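Local coordinates for Two-component system response regulator/GGDEF domain protein (Aeromonas salmonicida, PDB 3LUF) that probably makes cyclic di-GMP from two GTP through a GGDEF domain that this piece, holding the two receiver domains, does not include, at residues A142-Q147 / E233-R238; V175-P180 / S214-K219; K4-I9 / D47-A52. One frame throughout, in Å; residues are numbered along the deposited sequence.

Contact 1: A142-Q147 / E233-R238; sequences AQLRKQ and EELQCR
Leu235 leans on the last turn of helix 134-145 with its CD2 methyl. That methyl lies 3.9 Å from CD2 of Leu144, and the two leucine side chains cross at about a right angle. It is 3.7 Å from CB of Gln143 as well. CG of Leu235 stands anti to its backbone N (chi1 172°), which carries the branch out toward the other helix. The Gln143 side chain is extended beyond CG and brings its amide oxygen to the same methyl, with OE1 3.4 Å from CD2 of Leu235. OE1 is buried there and has no polar partner in the model. The segments are the end of helix 134-145 with the turn after it, which holds Gln147, and part of helix 232-248. In this CheY-like fold, the second receiver domain, both helices lie on one face of the five-stranded parallel sheet, and Leu144 reaches down to Val127 and Val129 on its first strand. One residue on, Gln236 meets the extended side chain of Gln147. NE2 of Gln147 is 3.3 Å from CA of Gln236 and 3.6 Å from CB of Gln236. The two amide planes are 53° apart, and no hydrogen bond joins them. The Gln147 amide therefore rests on CA and CB of Gln236, not on the Gln236 amide. The Gln236 amide instead uses NE2 to bond Asp99 of the first receiver domain. The backbone O of Gln147 accepts a bond from ND2 of Asn122. Another side of this helix faces the second subunit. Arg238 forms a salt bridge with Asp224 of its own chain through NE, and another with Asp224 of the second subunit through NH1.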
loop_
_atom_site.group_PDB
_atom_site.type_symbol
_atom_site.label_atom_id
_atom_site.label_comp_id
_atom_site.label_asym_id
_atom_site.label_seq_id
_atom_site.Cartn_x
_atom_site.Cartn_y
_atom_site.Cartn_z
ATOM N N ALA B 142 2.714 19.959 -3.686
ATOM C CA ALA B 142 3.504 20.481 -2.565
ATOM C C ALA B 142 3.883 19.374 -1.573
ATOM O O ALA B 142 5.032 19.334 -1.092
ATOM C CB ALA B 142 2.764 21.624 -1.855
ATOM N N GLN B 143 2.937 18.472 -1.305
ATOM C CA GLN B 143 3.158 17.343 -0.397
ATOM C C GLN B 143 4.260 16.446 -0.986
ATOM O O GLN B 143 5.155 16.030 -0.293
ATOM C CB GLN B 143 1.856 16.566 -0.164
ATOM C CG GLN B 143 0.840 17.273 0.777
ATOM C CD GLN B 143 -0.592 16.692 0.751
ATOM O OE1 GLN B 143 -1.014 16.028 -0.201
ATOM N NE2 GLN B 143 -1.361 17.002 1.789
ATOM N N LEU B 144 4.193 16.151 -2.286
ATOM C CA LEU B 144 5.223 15.312 -2.898
ATOM C C LEU B 144 6.596 15.979 -2.970
ATOM O O LEU B 144 7.628 15.312 -2.872
ATOM C CB LEU B 144 4.771 14.845 -4.296
ATOM C CG LEU B 144 3.474 14.034 -4.330
ATOM C CD1 LEU B 144 2.974 13.878 -5.753
ATOM C CD2 LEU B 144 3.651 12.645 -3.729
ATOM N N ARG B 145 6.616 17.302 -3.135
ATOM C CA ARG B 145 7.878 18.048 -3.153
ATOM C C ARG B 145 8.549 18.028 -1.760
ATOM O O ARG B 145 9.778 18.080 -1.676
ATOM C CB ARG B 145 7.699 19.469 -3.680
ATOM C CG ARG B 145 7.473 19.481 -5.173
ATOM C CD ARG B 145 7.378 20.858 -5.798
ATOM N NE ARG B 145 7.456 20.664 -7.248
ATOM C CZ ARG B 145 6.977 21.502 -8.154
ATOM N NH1 ARG B 145 6.366 22.631 -7.778
ATOM N NH2 ARG B 145 7.103 21.203 -9.439
ATOM N N LYS B 146 7.746 17.873 -0.710
ATOM C CA LYS B 146 8.268 17.683 0.670
ATOM C C LYS B 146 8.719 16.243 0.938
ATOM O O LYS B 146 9.189 15.911 2.027
ATOM C CB LYS B 146 7.206 18.007 1.689
ATOM C CG LYS B 146 6.870 19.479 1.790
ATOM C CD LYS B 146 6.546 19.840 3.214
ATOM C CE LYS B 146 5.353 19.049 3.691
ATOM N NZ LYS B 146 5.287 19.076 5.179
ATOM N N GLN B 147 8.518 15.362 -0.026
ATOM C CA GLN B 147 9.138 14.057 0.016
ATOM C C GLN B 147 10.435 14.094 -0.838
ATOM O O GLN B 147 11.026 13.059 -1.101
ATOM C CB GLN B 147 8.163 12.964 -0.476
ATOM C CG GLN B 147 6.880 12.795 0.373
ATOM C CD GLN B 147 5.847 11.861 -0.254
ATOM O OE1 GLN B 147 6.165 10.769 -0.731
ATOM N NE2 GLN B 147 4.584 12.275 -0.205
ATOM N N GLU B 233 0.447 12.281 5.425
ATOM C CA GLU B 233 1.156 11.071 5.840
ATOM C C GLU B 233 0.611 9.842 5.112
ATOM O O GLU B 233 1.364 8.909 4.889
ATOM C CB GLU B 233 1.114 10.830 7.375
ATOM C CG GLU B 233 1.791 11.957 8.255
ATOM C CD GLU B 233 0.871 13.164 8.554
ATOM O OE1 GLU B 233 -0.173 13.340 7.889
ATOM O OE2 GLU B 233 1.214 13.965 9.461
ATOM N N GLU B 234 -0.691 9.827 4.808
ATOM C CA GLU B 234 -1.293 8.753 4.036
ATOM C C GLU B 234 -0.753 8.767 2.605
ATOM O O GLU B 234 -0.297 7.733 2.107
ATOM C CB GLU B 234 -2.806 8.843 4.064
ATOM C CG GLU B 234 -3.361 8.435 5.433
ATOM C CD GLU B 234 -4.861 8.668 5.554
ATOM O OE1 GLU B 234 -5.489 7.987 6.396
ATOM O OE2 GLU B 234 -5.392 9.552 4.843
ATOM N N LEU B 235 -0.681 9.961 2.020
ATOM C CA LEU B 235 -0.137 10.121 0.670
ATOM C C LEU B 235 1.315 9.675 0.651
ATOM O O LEU B 235 1.706 8.896 -0.217
ATOM C CB LEU B 235 -0.255 11.584 0.162
ATOM C CG LEU B 235 0.480 11.843 -1.166
ATOM C CD1 LEU B 235 -0.159 11.104 -2.330
ATOM C CD2 LEU B 235 0.547 13.328 -1.432
ATOM N N GLN B 236 2.112 10.186 1.591
ATOM C CA GLN B 236 3.506 9.772 1.718
ATOM C C GLN B 236 3.678 8.273 1.829
ATOM O O GLN B 236 4.516 7.721 1.145
ATOM C CB GLN B 236 4.193 10.455 2.901
ATOM C CG GLN B 236 5.611 9.934 3.171
ATOM C CD GLN B 236 6.381 10.830 4.157
ATOM O OE1 GLN B 236 7.441 11.375 3.829
ATOM N NE2 GLN B 236 5.811 11.030 5.336
ATOM N N CYS B 237 2.884 7.620 2.694
ATOM C CA CYS B 237 2.972 6.170 2.894
ATOM C C CYS B 237 2.695 5.437 1.579
ATOM O O CYS B 237 3.434 4.530 1.208
ATOM C CB CYS B 237 1.942 5.732 3.944
ATOM S SG CYS B 237 1.837 4.002 4.228
ATOM N N ARG B 238 1.634 5.837 0.886
ATOM C CA ARG B 238 1.289 5.133 -0.370
ATOM C C ARG B 238 2.370 5.296 -1.450
ATOM O O ARG B 238 2.706 4.334 -2.182
ATOM C CB ARG B 238 -0.025 5.680 -0.926
ATOM C CG ARG B 238 -1.214 5.358 -0.064
ATOM C CD ARG B 238 -1.887 4.025 -0.474
ATOM N NE ARG B 238 -1.004 2.862 -0.457
ATOM C CZ ARG B 238 -0.615 2.210 0.641
ATOM N NH1 ARG B 238 -0.992 2.642 1.844
ATOM N NH2 ARG B 238 0.186 1.151 0.536
#

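Contact 2: V175-P180 / S214-K219; sequences VDYYMP and SARYLK. With MG (magnesium ion), chain F.
Tyr217 pushes its hydroxyl end against the backbone of residues 175-177. OH of Tyr217 comes 2.9 Å from the carbonyl O of Val175. The same OH is 3.3 Å from CB of Tyr177, and CZ of Tyr217 is 4.1 Å from that CB. The Tyr217 chi1 of -91° is well off a staggered value; it accompanies a ring that runs from helix 213-219 to the end of strand 172-176, its hydroxyl at the backbone. Ile185 and Val188 of helix 184-194 and Ser206 of the next strand also touch it. Val175 adds its CG1 methyl, 3.9 Å from the Tyr217 OH. With chi1 168° the Tyr177 ring lies opposite its own amide nitrogen and runs out beside Arg216, whose chain bends at chi3. The ring and guanidinium planes are 74° apart, and OH of Tyr177 is 4.0 Å from NH1 of Arg216. Asp176 sends its side chain the other way, into the magnesium site. There OD2 of Asp176 binds the magnesium ion at 2.0 Å and the carbonyl O of Tyr178 binds it at 2.1 Å. Asp132 and three waters complete six ligands, and one of these waters also donates to OD1 of Asp176. This is the acidic site of a receiver domain, and Asp176 is the predicted phosphorylation site; it carries no phosphoryl group here. Tyr217 thus meets the backbone of Asp176 and its neighbours, while the carboxylate points away to the metal. The buried Tyr217 hydroxyl is hydrogen-bonded to the carbonyl O of Ile205. Its polar surroundings are therefore mainly backbone groups of two neighbouring strands. The rest is packing of Val175 and Tyr177 on Tyr217 and a loose approach of Arg216 to the Tyr177 hydroxyl; no salt bridge crosses.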
loop_
_atom_site.group_PDB
_atom_site.type_symbol
_atom_site.label_atom_id
_atom_site.label_comp_id
_atom_site.label_asym_id
_atom_site.label_seq_id
_atom_site.Cartn_x
_atom_site.Cartn_y
_atom_site.Cartn_z
ATOM N N VAL B 175 -3.535 9.794 -10.210
ATOM C CA VAL B 175 -4.606 10.102 -11.180
ATOM C C VAL B 175 -5.943 10.381 -10.502
ATOM O O VAL B 175 -6.509 9.518 -9.871
ATOM C CB VAL B 175 -4.800 8.923 -12.174
ATOM C CG1 VAL B 175 -5.884 9.275 -13.196
ATOM C CG2 VAL B 175 -3.506 8.642 -12.909
ATOM N N ASP B 176 -6.435 11.599 -10.691
ATOM C CA ASP B 176 -7.768 12.011 -10.282
ATOM C C ASP B 176 -8.806 11.351 -11.165
ATOM O O ASP B 176 -8.698 11.377 -12.399
ATOM C CB ASP B 176 -7.848 13.538 -10.442
ATOM C CG ASP B 176 -9.209 14.116 -10.076
ATOM O OD1 ASP B 176 -9.894 13.577 -9.186
ATOM O OD2 ASP B 176 -9.574 15.128 -10.711
ATOM N N TYR B 177 -9.852 10.795 -10.557
ATOM C CA TYR B 177 -10.897 10.217 -11.365
ATOM C C TYR B 177 -11.727 11.274 -12.115
ATOM O O TYR B 177 -11.884 11.192 -13.332
ATOM C CB TYR B 177 -11.796 9.280 -10.565
ATOM C CG TYR B 177 -13.030 8.919 -11.358
ATOM C CD1 TYR B 177 -12.980 7.953 -12.353
ATOM C CD2 TYR B 177 -14.230 9.600 -11.155
ATOM C CE1 TYR B 177 -14.107 7.639 -13.099
ATOM C CE2 TYR B 177 -15.365 9.292 -11.905
ATOM C CZ TYR B 177 -15.297 8.316 -12.860
ATOM O OH TYR B 177 -16.426 8.009 -13.596
ATOM N N TYR B 178 -12.260 12.268 -11.411
ATOM C CA TYR B 178 -13.270 13.103 -12.046
ATOM C C TYR B 178 -12.639 14.273 -12.773
ATOM O O TYR B 178 -12.190 15.235 -12.158
ATOM C CB TYR B 178 -14.353 13.537 -11.040
ATOM C CG TYR B 178 -15.530 14.212 -11.682
ATOM C CD1 TYR B 178 -16.116 13.694 -12.845
ATOM C CD2 TYR B 178 -16.066 15.380 -11.136
ATOM C CE1 TYR B 178 -17.208 14.327 -13.451
ATOM C CE2 TYR B 178 -17.148 16.021 -11.732
ATOM C CZ TYR B 178 -17.719 15.488 -12.878
ATOM O OH TYR B 178 -18.796 16.135 -13.454
HETATM N N MSE B 179 -12.572 14.147 -14.093
HETATM C CA MSE B 179 -11.945 15.154 -14.945
HETATM C C MSE B 179 -12.805 15.291 -16.184
HETATM O O MSE B 179 -13.431 14.330 -16.573
HETATM C CB MSE B 179 -10.528 14.725 -15.359
HETATM C CG MSE B 179 -9.545 14.650 -14.167
HETATM SE SE MSE B 179 -7.683 14.456 -14.628
HETATM C CE MSE B 179 -7.757 12.629 -15.412
ATOM N N PRO B 180 -12.828 16.484 -16.793
ATOM C CA PRO B 180 -13.629 16.590 -18.023
ATOM C C PRO B 180 -13.006 15.823 -19.210
ATOM O O PRO B 180 -11.771 15.635 -19.266
ATOM C CB PRO B 180 -13.708 18.103 -18.272
ATOM C CG PRO B 180 -12.478 18.708 -17.525
ATOM C CD PRO B 180 -12.280 17.782 -16.338
ATOM N N SER B 214 -12.251 2.778 -6.621
ATOM C CA SER B 214 -10.982 2.114 -6.297
ATOM C C SER B 214 -10.895 0.738 -6.943
ATOM O O SER B 214 -9.883 0.391 -7.541
ATOM C CB SER B 214 -10.765 1.986 -4.791
ATOM O OG SER B 214 -10.380 3.220 -4.239
ATOM N N ALA B 215 -11.957 -0.052 -6.825
ATOM C CA ALA B 215 -11.975 -1.381 -7.447
ATOM C C ALA B 215 -11.823 -1.293 -8.971
ATOM O O ALA B 215 -11.128 -2.095 -9.572
ATOM C CB ALA B 215 -13.270 -2.140 -7.086
ATOM N N ARG B 216 -12.472 -0.316 -9.583
ATOM C CA ARG B 216 -12.408 -0.159 -11.023
ATOM C C ARG B 216 -10.976 0.189 -11.445
ATOM O O ARG B 216 -10.451 -0.376 -12.395
ATOM C CB ARG B 216 -13.373 0.935 -11.485
ATOM C CG ARG B 216 -14.843 0.499 -11.581
ATOM C CD ARG B 216 -15.736 1.627 -12.165
ATOM N NE ARG B 216 -15.336 2.035 -13.518
ATOM C CZ ARG B 216 -15.696 3.183 -14.104
ATOM N NH1 ARG B 216 -16.456 4.057 -13.457
ATOM N NH2 ARG B 216 -15.286 3.468 -15.334
ATOM N N TYR B 217 -10.349 1.099 -10.702
ATOM C CA TYR B 217 -8.945 1.413 -10.932
ATOM C C TYR B 217 -8.072 0.170 -10.847
ATOM O O TYR B 217 -7.245 -0.073 -11.729
ATOM C CB TYR B 217 -8.452 2.420 -9.901
ATOM C CG TYR B 217 -8.567 3.892 -10.238
ATOM C CD1 TYR B 217 -8.025 4.423 -11.408
ATOM C CD2 TYR B 217 -9.163 4.781 -9.326
ATOM C CE1 TYR B 217 -8.114 5.794 -11.663
ATOM C CE2 TYR B 217 -9.225 6.148 -9.570
ATOM C CZ TYR B 217 -8.703 6.645 -10.713
ATOM O OH TYR B 217 -8.768 8.007 -10.918
ATOM N N LEU B 218 -8.226 -0.594 -9.765
ATOM C CA LEU B 218 -7.426 -1.800 -9.548
ATOM C C LEU B 218 -7.599 -2.852 -10.660
ATOM O O LEU B 218 -6.597 -3.422 -11.168
ATOM C CB LEU B 218 -7.704 -2.370 -8.140
ATOM C CG LEU B 218 -7.165 -1.494 -7.000
ATOM C CD1 LEU B 218 -7.728 -2.004 -5.629
ATOM C CD2 LEU B 218 -5.634 -1.524 -7.001
ATOM N N LYS B 219 -8.855 -3.096 -11.048
ATOM C CA LYS B 219 -9.161 -4.058 -12.104
ATOM C C LYS B 219 -8.614 -3.622 -13.453
ATOM O O LYS B 219 -8.315 -4.467 -14.313
ATOM C CB LYS B 219 -10.681 -4.302 -12.217
ATOM C CG LYS B 219 -11.306 -4.936 -10.980
ATOM C CD LYS B 219 -10.944 -6.393 -10.814
ATOM C CE LYS B 219 -11.634 -6.942 -9.577
ATOM N NZ LYS B 219 -10.800 -7.971 -8.948
HETATM MG MG MG F . -11.178 16.296 -10.662
HETATM O O HOH W 1 -11.926 15.174 -9.033
HETATM O O HOH W 2 -12.833 17.626 -10.577
HETATM O O HOH W 3 -10.171 17.484 -9.233
#

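Contact 3: K4-I9 / D47-A52; sequences KQKILI and DEYVVA
Leu8 and Tyr49 form the tight part of this contact. CB of Leu8 lies 4.2 Å from the centroid of the Tyr49 ring, 29° off the ring normal, an off-centre CH-pi contact. On its other flank, CB of Leu8 is 3.9 Å from CB of Ala52. The ring edge meets the backbone carbonyl carbon of Ile7, and the Tyr49 hydroxyl is hydrogen-bonded to Asp33. Two backbone bonds join the segments: Val50 N to Lys6 O at 2.8 Å, and Leu8 N to Val51 O at 3.2 Å. Strands 6-10 and 49-55 run parallel as neighbours in the five-stranded sheet of the first receiver domain, ordered 2-1-3-4-5 as in CheY. Strand 31-35 flanks 6-10 on its other edge. At the end formed by Lys4 to Lys6 and Asp47 to Glu48 the contact is more exposed to solvent and held by polar groups. Lys6 bends at chi2 and chi3 and forms a salt bridge, its NZ 2.7 Å from OE1 of Glu48 in one of two deposited Glu48 conformers. Lys4 lays its aliphatic chain along the backbone, its CG 3.2 Å from the O of Asp47. A water that donates to Val50 O bonds only weakly to Lys4 NZ.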
loop_
_atom_site.group_PDB
_atom_site.type_symbol
_atom_site.label_atom_id
_atom_site.label_comp_id
_atom_site.label_asym_id
_atom_site.label_seq_id
_atom_site.Cartn_x
_atom_site.Cartn_y
_atom_site.Cartn_z
ATOM N N LYS B 4 22.518 14.927 -3.193
ATOM C CA LYS B 4 23.151 14.996 -1.827
ATOM C C LYS B 4 23.070 13.641 -1.149
ATOM O O LYS B 4 22.098 12.933 -1.366
ATOM C CB LYS B 4 22.399 16.024 -0.990
ATOM C CG LYS B 4 22.761 17.447 -1.350
ATOM C CD LYS B 4 21.617 18.192 -1.959
ATOM C CE LYS B 4 20.518 18.380 -0.953
ATOM N NZ LYS B 4 19.914 19.719 -1.123
ATOM N N GLN B 5 24.072 13.269 -0.334
ATOM C CA GLN B 5 24.049 11.944 0.278
ATOM C C GLN B 5 24.449 12.006 1.747
ATOM O O GLN B 5 24.967 11.043 2.285
ATOM C CB GLN B 5 24.960 10.996 -0.500
ATOM C CG GLN B 5 24.846 9.521 -0.111
ATOM C CD GLN B 5 25.780 8.643 -0.904
ATOM O OE1 GLN B 5 26.257 7.616 -0.407
ATOM N NE2 GLN B 5 26.045 9.036 -2.150
ATOM N N LYS B 6 24.260 13.165 2.363
ATOM C CA LYS B 6 24.609 13.326 3.779
ATOM C C LYS B 6 23.376 13.737 4.590
ATOM O O LYS B 6 22.493 14.430 4.073
ATOM C CB LYS B 6 25.723 14.367 3.931
ATOM C CG LYS B 6 26.449 14.269 5.264
ATOM C CD LYS B 6 27.930 14.587 5.157
ATOM C CE LYS B 6 28.175 15.905 4.464
ATOM N NZ LYS B 6 29.540 16.338 4.838
ATOM N N ILE B 7 23.281 13.279 5.839
ATOM C CA ILE B 7 22.223 13.819 6.724
ATOM C C ILE B 7 22.830 14.439 7.971
ATOM O O ILE B 7 23.952 14.116 8.342
ATOM C CB ILE B 7 21.119 12.794 7.129
ATOM C CG1 ILE B 7 21.713 11.660 7.957
ATOM C CG2 ILE B 7 20.367 12.268 5.875
ATOM C CD1 ILE B 7 20.816 11.160 9.014
ATOM N N LEU B 8 22.074 15.346 8.570
ATOM C CA LEU B 8 22.494 16.064 9.774
ATOM C C LEU B 8 21.552 15.614 10.898
ATOM O O LEU B 8 20.332 15.592 10.734
ATOM C CB LEU B 8 22.320 17.576 9.535
ATOM C CG LEU B 8 22.602 18.438 10.799
ATOM C CD1 LEU B 8 24.058 18.271 11.158
ATOM C CD2 LEU B 8 22.249 19.919 10.559
ATOM N N ILE B 9 22.141 15.319 12.047
ATOM C CA ILE B 9 21.378 14.979 13.255
ATOM C C ILE B 9 21.796 15.968 14.323
ATOM O O ILE B 9 22.992 16.123 14.574
ATOM C CB ILE B 9 21.674 13.517 13.724
ATOM C CG1 ILE B 9 21.262 12.517 12.638
ATOM C CG2 ILE B 9 20.874 13.191 15.015
ATOM C CD1 ILE B 9 21.689 11.074 12.988
ATOM N N ASP B 47 22.912 22.971 1.000
ATOM C CA ASP B 47 23.309 22.257 -0.216
ATOM C C ASP B 47 24.097 20.953 -0.014
ATOM O O ASP B 47 24.267 20.203 -0.966
ATOM C CB ASP B 47 23.977 23.203 -1.265
ATOM C CG ASP B 47 25.316 23.791 -0.802
ATOM O OD1 ASP B 47 26.011 23.184 0.025
ATOM O OD2 ASP B 47 25.706 24.872 -1.311
ATOM N N GLU B 48 24.556 20.662 1.202
ATOM C CA GLU B 48 25.300 19.438 1.442
ATOM C C GLU B 48 24.386 18.306 1.947
ATOM O O GLU B 48 24.707 17.131 1.799
ATOM C CB GLU B 48 26.394 19.705 2.459
ATOM C CG GLU B 48 27.674 18.921 2.248
ATOM C CD GLU B 48 28.817 19.503 3.066
ATOM O OE1 GLU B 48 29.668 18.730 3.553
ATOM O OE2 GLU B 48 28.848 20.745 3.238
ATOM N N TYR B 49 23.244 18.671 2.512
ATOM C CA TYR B 49 22.405 17.693 3.264
ATOM C C TYR B 49 21.072 17.404 2.645
ATOM O O TYR B 49 20.363 18.307 2.211
ATOM C CB TYR B 49 22.195 18.151 4.707
ATOM C CG TYR B 49 23.480 18.269 5.457
ATOM C CD1 TYR B 49 24.013 17.181 6.167
ATOM C CD2 TYR B 49 24.203 19.463 5.427
ATOM C CE1 TYR B 49 25.206 17.292 6.862
ATOM C CE2 TYR B 49 25.412 19.577 6.103
ATOM C CZ TYR B 49 25.904 18.501 6.825
ATOM O OH TYR B 49 27.090 18.630 7.498
ATOM N N VAL B 50 20.742 16.121 2.610
ATOM C CA VAL B 50 19.411 15.682 2.205
ATOM C C VAL B 50 18.327 16.226 3.147
ATOM O O VAL B 50 17.269 16.735 2.712
ATOM C CB VAL B 50 19.347 14.132 2.187
ATOM C CG1 VAL B 50 17.968 13.651 1.770
ATOM C CG2 VAL B 50 20.393 13.558 1.234
ATOM N N VAL B 51 18.603 16.131 4.455
ATOM C CA VAL B 51 17.619 16.476 5.483
ATOM C C VAL B 51 18.368 16.541 6.792
ATOM O O VAL B 51 19.448 15.957 6.931
ATOM C CB VAL B 51 16.534 15.352 5.561
ATOM C CG1 VAL B 51 17.202 14.035 5.979
ATOM C CG2 VAL B 51 15.299 15.745 6.428
ATOM N N ALA B 52 17.781 17.256 7.746
ATOM C CA ALA B 52 18.289 17.277 9.125
ATOM C C ALA B 52 17.237 16.694 10.059
ATOM O O ALA B 52 16.072 17.032 9.933
ATOM C CB ALA B 52 18.575 18.732 9.526
HETATM O O HOH W 4 17.277 18.203 0.299
#

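Contacts 1 and 2 belong to the second receiver domain, contact 3 to the first. Contact 1 lies near the middle of the chain, where the domains meet. Its centre is about 19 Å from the other two; theirs are about 37 Å apart, on opposite sides of the chain's centre. Contact 1 packs the end of one helix and its following turn on another helix, mainly through side chains, with no hydrogen bond across. Contact 2 joins a helix to a strand end and holds magnesium ligands. Contact 3 joins two strands through direct backbone hydrogen bonds. Contacts 1 and 2 are largely buried and touch the second subunit; contact 3 is partly solvent-facing and carries a salt bridge.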